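Local coordinates for protein lytic polysaccharide monooxygenase (Neurospora crassa, PDB 4QI8) that probably depolymerises cellulose by copper-dependent oxidative cleavage of its glycosidic bonds, using a reductant together with O2 or H2O2, at residues 33-37 with 38-42; 54-57 with 58-62; 126-129 with 130-133; 177-181 with 182-186. One frame throughout, in Å; residues are numbered along the deposited sequence.

The four contacts illustrate how an immunoglobulin-like beta-sandwich shapes its connections. Interactions 2 and 3 adjoin one another, their centres about 8 Å apart: residues 54-62 and 126-133 hold connections between the two sheets, joined by the backbone pair of Thr-60 and Ile-127. Interactions 1 and 4 meet some distance away, where Pro-182 packs on Ile-40 and Arg-41 reaches Phe-181 O. Polar bonds dominate interaction 1, a capped short helix, whereas interaction 3 relies on aliphatic packing beside a disulfide. Interaction 2 combines a two-donor carbonyl with close methyl packing, and interaction 4 adds an aromatic pair. Each mixes buried apolar residues with more exposed turn residues.

Interaction 1. Residues 33-37 with 38-42; sequences DNVNS and QQIRC
Ser-37 O accepts a nearly straight bond from Ile-40 N (3.0 Å, N-H...O 162°), which carries the chain from a loop into the short, weakly bonded helix at about 39-42. This is a serine-capped helix start preceded by a type I turn from Asn-34 to Ser-37; within that turn Asn-34 OD1 accepts from Asn-36 N, an Asx turn. The side chain of Ser-37 reaches forward along the chain: OG, anti to the serine's own N (chi1 174°), takes the N-H of Gln-39 at 2.9 Å and also touches Gln-39 CB. The amide end of Gln-39 turns elsewhere, to Asp-24. On the buried side Ile-40 CG2 lies 3.6 Å from Val-35 O, while both residues also pack on Phe-156 of strand 155-166. At the end of the segment Cys-42 is disulfide-bonded to Cys-160. One water bridges Asn-36 O and Gln-38 NE2. The other end of that amide meets Arg-41 edge-on: Gln-38 OE1, in the guanidinium plane, receives NH1 at 2.9 Å and NH2 at 3.0 Å, both from the same face of the amide.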
loop_
_atom_site.group_PDB
_atom_site.type_symbol
_atom_site.label_atom_id
_atom_site.label_comp_id
_atom_site.label_asym_id
_atom_site.label_seq_id
_atom_site.Cartn_x
_atom_site.Cartn_y
_atom_site.Cartn_z
ATOM N N ASP A 33 5.759 11.762 5.815
ATOM C CA ASP A 33 5.560 12.864 4.875
ATOM C C ASP A 33 6.781 13.072 3.991
ATOM O O ASP A 33 6.828 14.037 3.231
ATOM C CB ASP A 33 5.124 14.164 5.569
ATOM C CG ASP A 33 6.141 14.690 6.554
ATOM O OD1 ASP A 33 7.305 14.234 6.519
ATOM O OD2 ASP A 33 5.772 15.585 7.363
ATOM N N ASN A 34 7.728 12.135 4.047
ATOM C CA ASN A 34 8.982 12.198 3.323
ATOM C C ASN A 34 9.016 11.086 2.270
ATOM O O ASN A 34 9.305 9.930 2.595
ATOM C CB ASN A 34 10.123 11.995 4.316
ATOM C CG ASN A 34 11.477 12.215 3.694
ATOM O OD1 ASN A 34 11.594 12.401 2.475
ATOM N ND2 ASN A 34 12.510 12.210 4.523
ATOM N N VAL A 35 8.751 11.415 1.009
ATOM C CA VAL A 35 8.758 10.389 -0.027
ATOM C C VAL A 35 10.169 9.832 -0.286
ATOM O O VAL A 35 10.319 8.812 -0.957
ATOM C CB VAL A 35 8.157 10.894 -1.348
ATOM C CG1 VAL A 35 6.680 11.221 -1.164
ATOM C CG2 VAL A 35 8.944 12.085 -1.893
ATOM N N ASN A 36 11.199 10.476 0.266
ATOM C CA ASN A 36 12.586 10.023 0.118
ATOM C C ASN A 36 13.098 9.175 1.275
ATOM O O ASN A 36 14.235 8.724 1.250
ATOM C CB ASN A 36 13.491 11.238 -0.065
ATOM C CG ASN A 36 13.054 12.095 -1.229
ATOM O OD1 ASN A 36 12.744 13.277 -1.075
ATOM N ND2 ASN A 36 12.995 11.501 -2.393
ATOM N N SER A 37 12.266 8.969 2.284
ATOM C CA SER A 37 12.637 8.160 3.432
ATOM C C SER A 37 12.482 6.671 3.156
ATOM O O SER A 37 11.584 6.254 2.422
ATOM C CB SER A 37 11.718 8.525 4.600
ATOM O OG SER A 37 11.925 7.677 5.709
ATOM N N GLN A 38 13.319 5.860 3.792
ATOM C CA GLN A 38 13.091 4.420 3.788
ATOM C C GLN A 38 11.702 4.075 4.327
ATOM O O GLN A 38 11.135 3.042 3.977
ATOM C CB GLN A 38 14.161 3.686 4.605
ATOM C CG GLN A 38 15.555 3.825 4.024
ATOM C CD GLN A 38 15.653 3.169 2.671
ATOM O OE1 GLN A 38 15.427 1.964 2.541
ATOM N NE2 GLN A 38 15.967 3.955 1.646
ATOM N N GLN A 39 11.167 4.914 5.209
ATOM C CA GLN A 39 9.832 4.674 5.745
ATOM C C GLN A 39 8.719 4.699 4.695
ATOM O O GLN A 39 7.650 4.159 4.946
ATOM C CB GLN A 39 9.513 5.657 6.877
ATOM C CG GLN A 39 10.321 5.417 8.136
ATOM C CD GLN A 39 9.984 6.415 9.226
ATOM O OE1 GLN A 39 9.774 7.598 8.955
ATOM N NE2 GLN A 39 9.896 5.940 10.451
ATOM N N ILE A 40 8.964 5.276 3.521
ATOM C CA ILE A 40 7.923 5.306 2.481
ATOM C C ILE A 40 7.627 3.896 1.981
ATOM O O ILE A 40 6.591 3.638 1.368
ATOM C CB ILE A 40 8.276 6.284 1.331
ATOM C CG1 ILE A 40 7.030 6.763 0.564
ATOM C CG2 ILE A 40 9.277 5.646 0.384
ATOM C CD1 ILE A 40 6.118 7.674 1.383
ATOM N N ARG A 41 8.567 2.969 2.207
ATOM C CA ARG A 41 8.375 1.629 1.671
ATOM C C ARG A 41 7.426 0.804 2.553
ATOM O O ARG A 41 6.306 0.531 2.166
ATOM C CB ARG A 41 9.750 0.937 1.480
ATOM C CG ARG A 41 9.647 -0.459 0.905
ATOM C CD ARG A 41 11.007 -1.128 0.660
ATOM N NE ARG A 41 11.885 -1.030 1.823
ATOM C CZ ARG A 41 12.942 -0.226 1.986
ATOM N NH1 ARG A 41 13.380 0.633 1.051
ATOM N NH2 ARG A 41 13.621 -0.296 3.136
ATOM N N CYS A 42 7.876 0.469 3.758
ATOM C CA CYS A 42 7.102 -0.337 4.710
ATOM C C CYS A 42 7.033 0.308 6.102
ATOM O O CYS A 42 6.736 -0.377 7.078
ATOM C CB CYS A 42 7.637 -1.784 4.813
ATOM S SG CYS A 42 7.454 -2.690 3.269
HETATM O O HOH W 1 16.207 6.862 2.025
#

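Interaction 2. Residues 54-57 with 58-62; sequences LSVA and AGTTI
Val-56 and Ile-62 press methyl against methyl across a bend in the chain, their CG2 atoms only 3.3 Å apart, tighter than usual for two carbons. The two side chains cross at about a right angle. The torsions bring the methyls together: CG2 of Val-56 stands opposite the backbone N, and Ile-62 turns its CG1 branch between N and the carbonyl carbon (chi1 61°), leaving CG2 to lead toward the valine. Val-56 CG2 also touches Thr-60 OG1 at 3.3 Å, so one methyl serves both neighbours.

Between these residues the backbone makes a type II turn from Ala-57 to Thr-60. Its carbonyl, Ala-57 O, accepts twice: from Thr-60 N at 3.2 Å and from Thr-60 OG1 at 2.7 Å, the hydroxyl lying in the carbonyl plane. The hydroxyl bond holds the rotation of the threonine side chain, with CG2 3.9 Å from Ala-57 CB. Gly-59 supplies the positive phi (92°) that the turn demands at its third position.

The outer side is looser. Apart from the bonds to Ala-57 O, the side chains of the partly exposed Ala-57 and Thr-60 meet only through that pair of methyls, Ala-57 CB and Thr-60 CG2.

Strand 54-57 is an outermost strand of the six-stranded sheet and runs parallel to 155-166, against whose Ile-165 Val-56 packs. Strand 61-67 belongs instead to the three-stranded sheet, between 3-8 and 122-126, so the turn passes from one layer of the sandwich to the other, with Ile-62 resting on Val-7.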
loop_
_atom_site.group_PDB
_atom_site.type_symbol
_atom_site.label_atom_id
_atom_site.label_comp_id
_atom_site.label_asym_id
_atom_site.label_seq_id
_atom_site.Cartn_x
_atom_site.Cartn_y
_atom_site.Cartn_z
ATOM N N LEU A 54 1.378 -15.113 5.706
ATOM C CA LEU A 54 0.027 -15.600 5.448
ATOM C C LEU A 54 -0.089 -16.251 4.074
ATOM O O LEU A 54 0.207 -15.617 3.069
ATOM C CB LEU A 54 -0.947 -14.434 5.543
ATOM C CG LEU A 54 -2.416 -14.804 5.342
ATOM C CD1 LEU A 54 -2.920 -15.702 6.468
ATOM C CD2 LEU A 54 -3.271 -13.548 5.220
ATOM N N SER A 55 -0.535 -17.503 4.037
ATOM C CA SER A 55 -0.744 -18.207 2.777
ATOM C C SER A 55 -2.071 -17.787 2.142
ATOM O O SER A 55 -3.115 -17.803 2.792
ATOM C CB SER A 55 -0.720 -19.718 3.008
ATOM O OG SER A 55 -0.801 -20.413 1.777
ATOM N N VAL A 56 -2.020 -17.413 0.867
ATOM C CA VAL A 56 -3.206 -16.973 0.133
ATOM C C VAL A 56 -3.110 -17.442 -1.307
ATOM O O VAL A 56 -2.036 -17.415 -1.891
ATOM C CB VAL A 56 -3.353 -15.437 0.144
ATOM C CG1 VAL A 56 -2.108 -14.773 -0.394
ATOM C CG2 VAL A 56 -4.565 -15.003 -0.670
ATOM N N ALA A 57 -4.227 -17.870 -1.881
ATOM C CA ALA A 57 -4.243 -18.271 -3.283
ATOM C C ALA A 57 -4.328 -17.059 -4.207
ATOM O O ALA A 57 -5.125 -16.144 -3.986
ATOM C CB ALA A 57 -5.399 -19.213 -3.547
ATOM N N ALA A 58 -3.501 -17.061 -5.248
ATOM C CA ALA A 58 -3.614 -16.067 -6.301
ATOM C C ALA A 58 -5.038 -16.095 -6.839
ATOM O O ALA A 58 -5.648 -17.163 -6.956
ATOM C CB ALA A 58 -2.623 -16.357 -7.407
ATOM N N GLY A 59 -5.569 -14.919 -7.152
ATOM C CA GLY A 59 -6.896 -14.808 -7.724
ATOM C C GLY A 59 -7.990 -14.621 -6.691
ATOM O O GLY A 59 -9.152 -14.448 -7.054
ATOM N N THR A 60 -7.629 -14.658 -5.412
ATOM C CA THR A 60 -8.607 -14.454 -4.347
ATOM C C THR A 60 -8.476 -13.058 -3.750
ATOM O O THR A 60 -7.548 -12.310 -4.071
ATOM C CB THR A 60 -8.466 -15.503 -3.225
ATOM O OG1 THR A 60 -7.233 -15.307 -2.527
ATOM C CG2 THR A 60 -8.513 -16.920 -3.789
ATOM N N THR A 61 -9.437 -12.725 -2.898
ATOM C CA THR A 61 -9.505 -11.433 -2.246
ATOM C C THR A 61 -9.281 -11.614 -0.765
ATOM O O THR A 61 -9.988 -12.380 -0.114
ATOM C CB THR A 61 -10.886 -10.805 -2.425
ATOM O OG1 THR A 61 -11.116 -10.557 -3.811
ATOM C CG2 THR A 61 -10.996 -9.492 -1.666
ATOM N N ILE A 62 -8.314 -10.881 -0.231
ATOM C CA ILE A 62 -8.051 -10.892 1.198
ATOM C C ILE A 62 -8.431 -9.535 1.760
ATOM O O ILE A 62 -8.949 -8.680 1.044
ATOM C CB ILE A 62 -6.593 -11.248 1.489
ATOM C CG1 ILE A 62 -5.640 -10.221 0.875
ATOM C CG2 ILE A 62 -6.290 -12.634 0.937
ATOM C CD1 ILE A 62 -4.174 -10.485 1.166
#

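Interaction 3. Residues 126-129 with 130-133; sequences KIPS and CIKS
Pro-128 and Ile-131 meet around a tight bend, the isoleucine reaching back with both branches. Its CG2 lies 4.0 Å from Pro-128 CB, at the side of the proline ring, while CG1 comes to 3.6 Å from Pro-128 O. Both approaches follow from chi1 of 59°, which wedges CG1 between the backbone N and the carbonyl carbon and turns CG2 away from that carbon. A further apolar approach, from Ile-127 CG2 to Ile-131 CD1, is long and somewhat doubtful, because Ile-127 has two conformers.

Hydrogen bonding plays no part between the two segments. Ser-129 OG comes within 3.1 Å of Cys-130 N, but the angle is too poor for a bond. The bend therefore rests on its own backbone torsions, on aliphatic contact and on partners farther away.

Those partners are several. Cys-130 forms a disulfide with Cys-214, the last residue of the chain, and Pro-128 packs on the same cysteine. The backbone of Ile-127 pairs with Thr-60, that of Cys-130 with Thr-171 and that of Ile-131 with Gly-169, so the loop is anchored at successive points. Inward, Ile-131 is buried against Phe-100, Leu-80 and Ile-165, residues of three strands of the larger sheet.

Strand 122-126 lies at one margin of the three-stranded sheet, and 134-144 runs within the six-stranded one. Residues 127-133 thus form a connection between the two layers of a beta-sandwich, with aliphatic side chains turned inward and a disulfide fastening the C-terminus to its outer part.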
loop_
_atom_site.group_PDB
_atom_site.type_symbol
_atom_site.label_atom_id
_atom_site.label_comp_id
_atom_site.label_asym_id
_atom_site.label_seq_id
_atom_site.Cartn_x
_atom_site.Cartn_y
_atom_site.Cartn_z
ATOM N N LYS A 126 -7.751 -7.566 -4.041
ATOM C CA LYS A 126 -7.794 -8.661 -4.995
ATOM C C LYS A 126 -6.394 -8.978 -5.510
ATOM O O LYS A 126 -5.729 -8.141 -6.127
ATOM C CB LYS A 126 -8.746 -8.359 -6.159
ATOM C CG LYS A 126 -8.925 -9.530 -7.153
ATOM C CD LYS A 126 -9.292 -10.880 -6.482
ATOM C CE LYS A 126 -10.778 -11.220 -6.583
ATOM N NZ LYS A 126 -11.127 -12.455 -5.802
ATOM N N ILE A 127 -5.948 -10.195 -5.235
ATOM C CA ILE A 127 -4.640 -10.663 -5.669
ATOM C C ILE A 127 -4.760 -11.194 -7.103
ATOM O O ILE A 127 -5.574 -12.078 -7.360
ATOM C CB ILE A 127 -4.142 -11.797 -4.748
ATOM C CG1 ILE A 127 -4.104 -11.344 -3.278
ATOM C CG2 ILE A 127 -2.777 -12.301 -5.192
ATOM C CD1 ILE A 127 -3.139 -10.191 -2.966
ATOM N N PRO A 128 -3.966 -10.658 -8.046
ATOM C CA PRO A 128 -4.063 -11.127 -9.436
ATOM C C PRO A 128 -3.889 -12.637 -9.580
ATOM O O PRO A 128 -3.066 -13.238 -8.897
ATOM C CB PRO A 128 -2.913 -10.399 -10.127
ATOM C CG PRO A 128 -2.746 -9.150 -9.329
ATOM C CD PRO A 128 -2.994 -9.555 -7.917
ATOM N N SER A 129 -4.668 -13.242 -10.473
ATOM C CA SER A 129 -4.640 -14.691 -10.655
ATOM C C SER A 129 -3.379 -15.161 -11.357
ATOM O O SER A 129 -2.958 -16.311 -11.196
ATOM C CB SER A 129 -5.855 -15.143 -11.474
ATOM O OG SER A 129 -5.823 -14.615 -12.793
ATOM N N CYS A 130 -2.793 -14.279 -12.154
ATOM C CA CYS A 130 -1.817 -14.702 -13.146
ATOM C C CYS A 130 -0.365 -14.584 -12.699
ATOM O O CYS A 130 0.532 -15.046 -13.405
ATOM C CB CYS A 130 -2.022 -13.918 -14.448
ATOM S SG CYS A 130 -1.854 -12.110 -14.261
ATOM N N ILE A 131 -0.121 -13.973 -11.544
ATOM C CA ILE A 131 1.250 -13.749 -11.116
ATOM C C ILE A 131 1.877 -15.039 -10.586
ATOM O O ILE A 131 1.181 -15.986 -10.221
ATOM C CB ILE A 131 1.352 -12.602 -10.080
ATOM C CG1 ILE A 131 0.507 -12.914 -8.842
ATOM C CG2 ILE A 131 0.919 -11.287 -10.714
ATOM C CD1 ILE A 131 0.699 -11.917 -7.722
ATOM N N LYS A 132 3.203 -15.074 -10.563
ATOM C CA LYS A 132 3.938 -16.276 -10.189
ATOM C C LYS A 132 3.825 -16.562 -8.693
ATOM O O LYS A 132 3.974 -15.664 -7.875
ATOM C CB LYS A 132 5.412 -16.111 -10.566
ATOM C CG LYS A 132 6.142 -17.407 -10.884
ATOM C CD LYS A 132 7.619 -17.167 -11.162
ATOM C CE LYS A 132 8.452 -18.329 -10.648
ATOM N NZ LYS A 132 9.903 -18.192 -10.954
ATOM N N SER A 133 3.582 -17.816 -8.336
ATOM C CA SER A 133 3.564 -18.211 -6.934
ATOM C C SER A 133 4.900 -17.872 -6.297
ATOM O O SER A 133 5.934 -17.843 -6.961
ATOM C CB SER A 133 3.304 -19.706 -6.797
ATOM O OG SER A 133 4.335 -20.446 -7.418
#

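Interaction 4. Residues 177-181 with 182-186; sequences YKVSF and PGAYK
A cis-proline bend follows the weakly bonded edge strand 178-179, with Phe-181 and Pro-182 joined by the cis peptide and the chain folding back so that Phe-181 meets Tyr-185. The two rings form a T-shaped pair, centroids 5.1 Å apart and planes at 80°. Phe-181 presents its edge: CE1 sits 3.6 Å above one face of the tyrosine, displaced toward the rim, and is 3.7 Å from Tyr-185 CZ. With CG opposite the carbonyl carbon in both residues, the two side chains run obliquely to each other and the phenylalanine edge comes to the tyrosine face.

Ala-184 CB lies between Phe-181 CE1 (3.7 Å) and Val-179 CG2 (3.6 Å). It is also 3.3 Å from Ser-180 O, the carbonyl that closes the bend by accepting a weak bond from Ala-184 N (2.8 Å). In the conformer described, Ser-180 OG donates to Pro-182 O at 3.0 Å, a bond made less certain by the serine's second conformer. Gly-183 has a phi of 140°, where a side chain would run into the preceding carbonyl oxygen.

The tyrosine hydroxyl bonds to Glu-141 and Tyr-79, which tethers the ring that receives the phenylalanine edge. Phe-181 is flanked in turn by Tyr-79 and Trp-99, both edge-to-face, and by Arg-139 in a cation-pi contact. Strand 178-179 is an outermost strand of the six-stranded sheet, bonded to 99-104 through Val-179 and Trp-99, while at the bend itself Phe-181 and Pro-182 pack against Ile-40 of helix 39-42.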
loop_
_atom_site.group_PDB
_atom_site.type_symbol
_atom_site.label_atom_id
_atom_site.label_comp_id
_atom_site.label_asym_id
_atom_site.label_seq_id
_atom_site.Cartn_x
_atom_site.Cartn_y
_atom_site.Cartn_z
ATOM N N TYR A 177 5.848 -1.470 -15.056
ATOM C CA TYR A 177 4.973 -1.581 -13.897
ATOM C C TYR A 177 5.730 -1.520 -12.587
ATOM O O TYR A 177 5.159 -1.138 -11.575
ATOM C CB TYR A 177 4.146 -2.870 -13.965
ATOM C CG TYR A 177 3.108 -2.840 -15.068
ATOM C CD1 TYR A 177 1.870 -2.256 -14.861
ATOM C CD2 TYR A 177 3.384 -3.360 -16.322
ATOM C CE1 TYR A 177 0.920 -2.197 -15.879
ATOM C CE2 TYR A 177 2.445 -3.314 -17.337
ATOM C CZ TYR A 177 1.223 -2.721 -17.116
ATOM O OH TYR A 177 0.298 -2.680 -18.144
ATOM N N LYS A 178 6.996 -1.919 -12.596
ATOM C CA LYS A 178 7.738 -2.064 -11.349
ATOM C C LYS A 178 8.514 -0.823 -10.965
ATOM O O LYS A 178 9.226 -0.237 -11.795
ATOM C CB LYS A 178 8.693 -3.246 -11.415
ATOM C CG LYS A 178 7.986 -4.578 -11.409
ATOM C CD LYS A 178 8.975 -5.705 -11.289
ATOM C CE LYS A 178 8.561 -6.888 -12.125
ATOM N NZ LYS A 178 9.647 -7.894 -12.173
ATOM N N VAL A 179 8.398 -0.456 -9.692
ATOM C CA VAL A 179 9.028 0.733 -9.156
ATOM C C VAL A 179 9.692 0.429 -7.816
ATOM O O VAL A 179 9.505 -0.639 -7.235
ATOM C CB VAL A 179 8.007 1.881 -8.990
ATOM C CG1 VAL A 179 7.405 2.229 -10.356
ATOM C CG2 VAL A 179 6.922 1.536 -7.975
ATOM N N SER A 180 10.470 1.391 -7.339
ATOM C CA SER A 180 11.135 1.269 -6.053
ATOM C C SER A 180 10.522 2.221 -5.030
ATOM O O SER A 180 9.944 3.255 -5.380
ATOM C CB SER A 180 12.629 1.558 -6.201
ATOM O OG SER A 180 12.858 2.906 -6.564
ATOM N N PHE A 181 10.669 1.854 -3.761
ATOM C CA PHE A 181 10.325 2.734 -2.646
ATOM C C PHE A 181 11.507 2.787 -1.693
ATOM O O PHE A 181 11.914 1.753 -1.192
ATOM C CB PHE A 181 9.101 2.228 -1.887
ATOM C CG PHE A 181 7.817 2.430 -2.631
ATOM C CD1 PHE A 181 7.276 3.694 -2.763
ATOM C CD2 PHE A 181 7.173 1.376 -3.237
ATOM C CE1 PHE A 181 6.106 3.902 -3.480
ATOM C CE2 PHE A 181 5.992 1.583 -3.944
ATOM C CZ PHE A 181 5.467 2.844 -4.067
ATOM N N PRO A 182 12.081 3.970 -1.451
ATOM C CA PRO A 182 11.791 5.243 -2.119
ATOM C C PRO A 182 12.214 5.212 -3.593
ATOM O O PRO A 182 13.015 4.366 -3.997
ATOM C CB PRO A 182 12.605 6.255 -1.311
ATOM C CG PRO A 182 13.744 5.462 -0.766
ATOM C CD PRO A 182 13.207 4.093 -0.500
ATOM N N GLY A 183 11.655 6.122 -4.378
ATOM C CA GLY A 183 11.990 6.284 -5.782
ATOM C C GLY A 183 10.775 6.566 -6.646
ATOM O O GLY A 183 10.828 7.386 -7.556
ATOM N N ALA A 184 9.676 5.885 -6.358
ATOM C CA ALA A 184 8.490 5.970 -7.204
ATOM C C ALA A 184 7.841 7.339 -7.145
ATOM O O ALA A 184 7.242 7.785 -8.127
ATOM C CB ALA A 184 7.473 4.915 -6.792
ATOM N N TYR A 185 7.916 7.974 -5.979
ATOM C CA TYR A 185 7.204 9.214 -5.729
ATOM C C TYR A 185 8.160 10.389 -5.582
ATOM O O TYR A 185 9.274 10.250 -5.050
ATOM C CB TYR A 185 6.370 9.115 -4.451
ATOM C CG TYR A 185 5.299 8.050 -4.422
ATOM C CD1 TYR A 185 4.857 7.418 -5.571
ATOM C CD2 TYR A 185 4.708 7.686 -3.219
ATOM C CE1 TYR A 185 3.878 6.459 -5.527
ATOM C CE2 TYR A 185 3.717 6.711 -3.171
ATOM C CZ TYR A 185 3.301 6.106 -4.337
ATOM O OH TYR A 185 2.332 5.131 -4.338
ATOM N N LYS A 186 7.682 11.542 -6.033
ATOM C CA LYS A 186 8.342 12.819 -5.818
ATOM C C LYS A 186 7.354 13.755 -5.144
ATOM O O LYS A 186 6.146 13.659 -5.359
ATOM C CB LYS A 186 8.831 13.421 -7.137
ATOM C CG LYS A 186 9.974 12.619 -7.774
ATOM C CD LYS A 186 10.558 13.288 -9.000
ATOM C CE LYS A 186 9.689 13.087 -10.222
ATOM N NZ LYS A 186 9.713 11.669 -10.683
#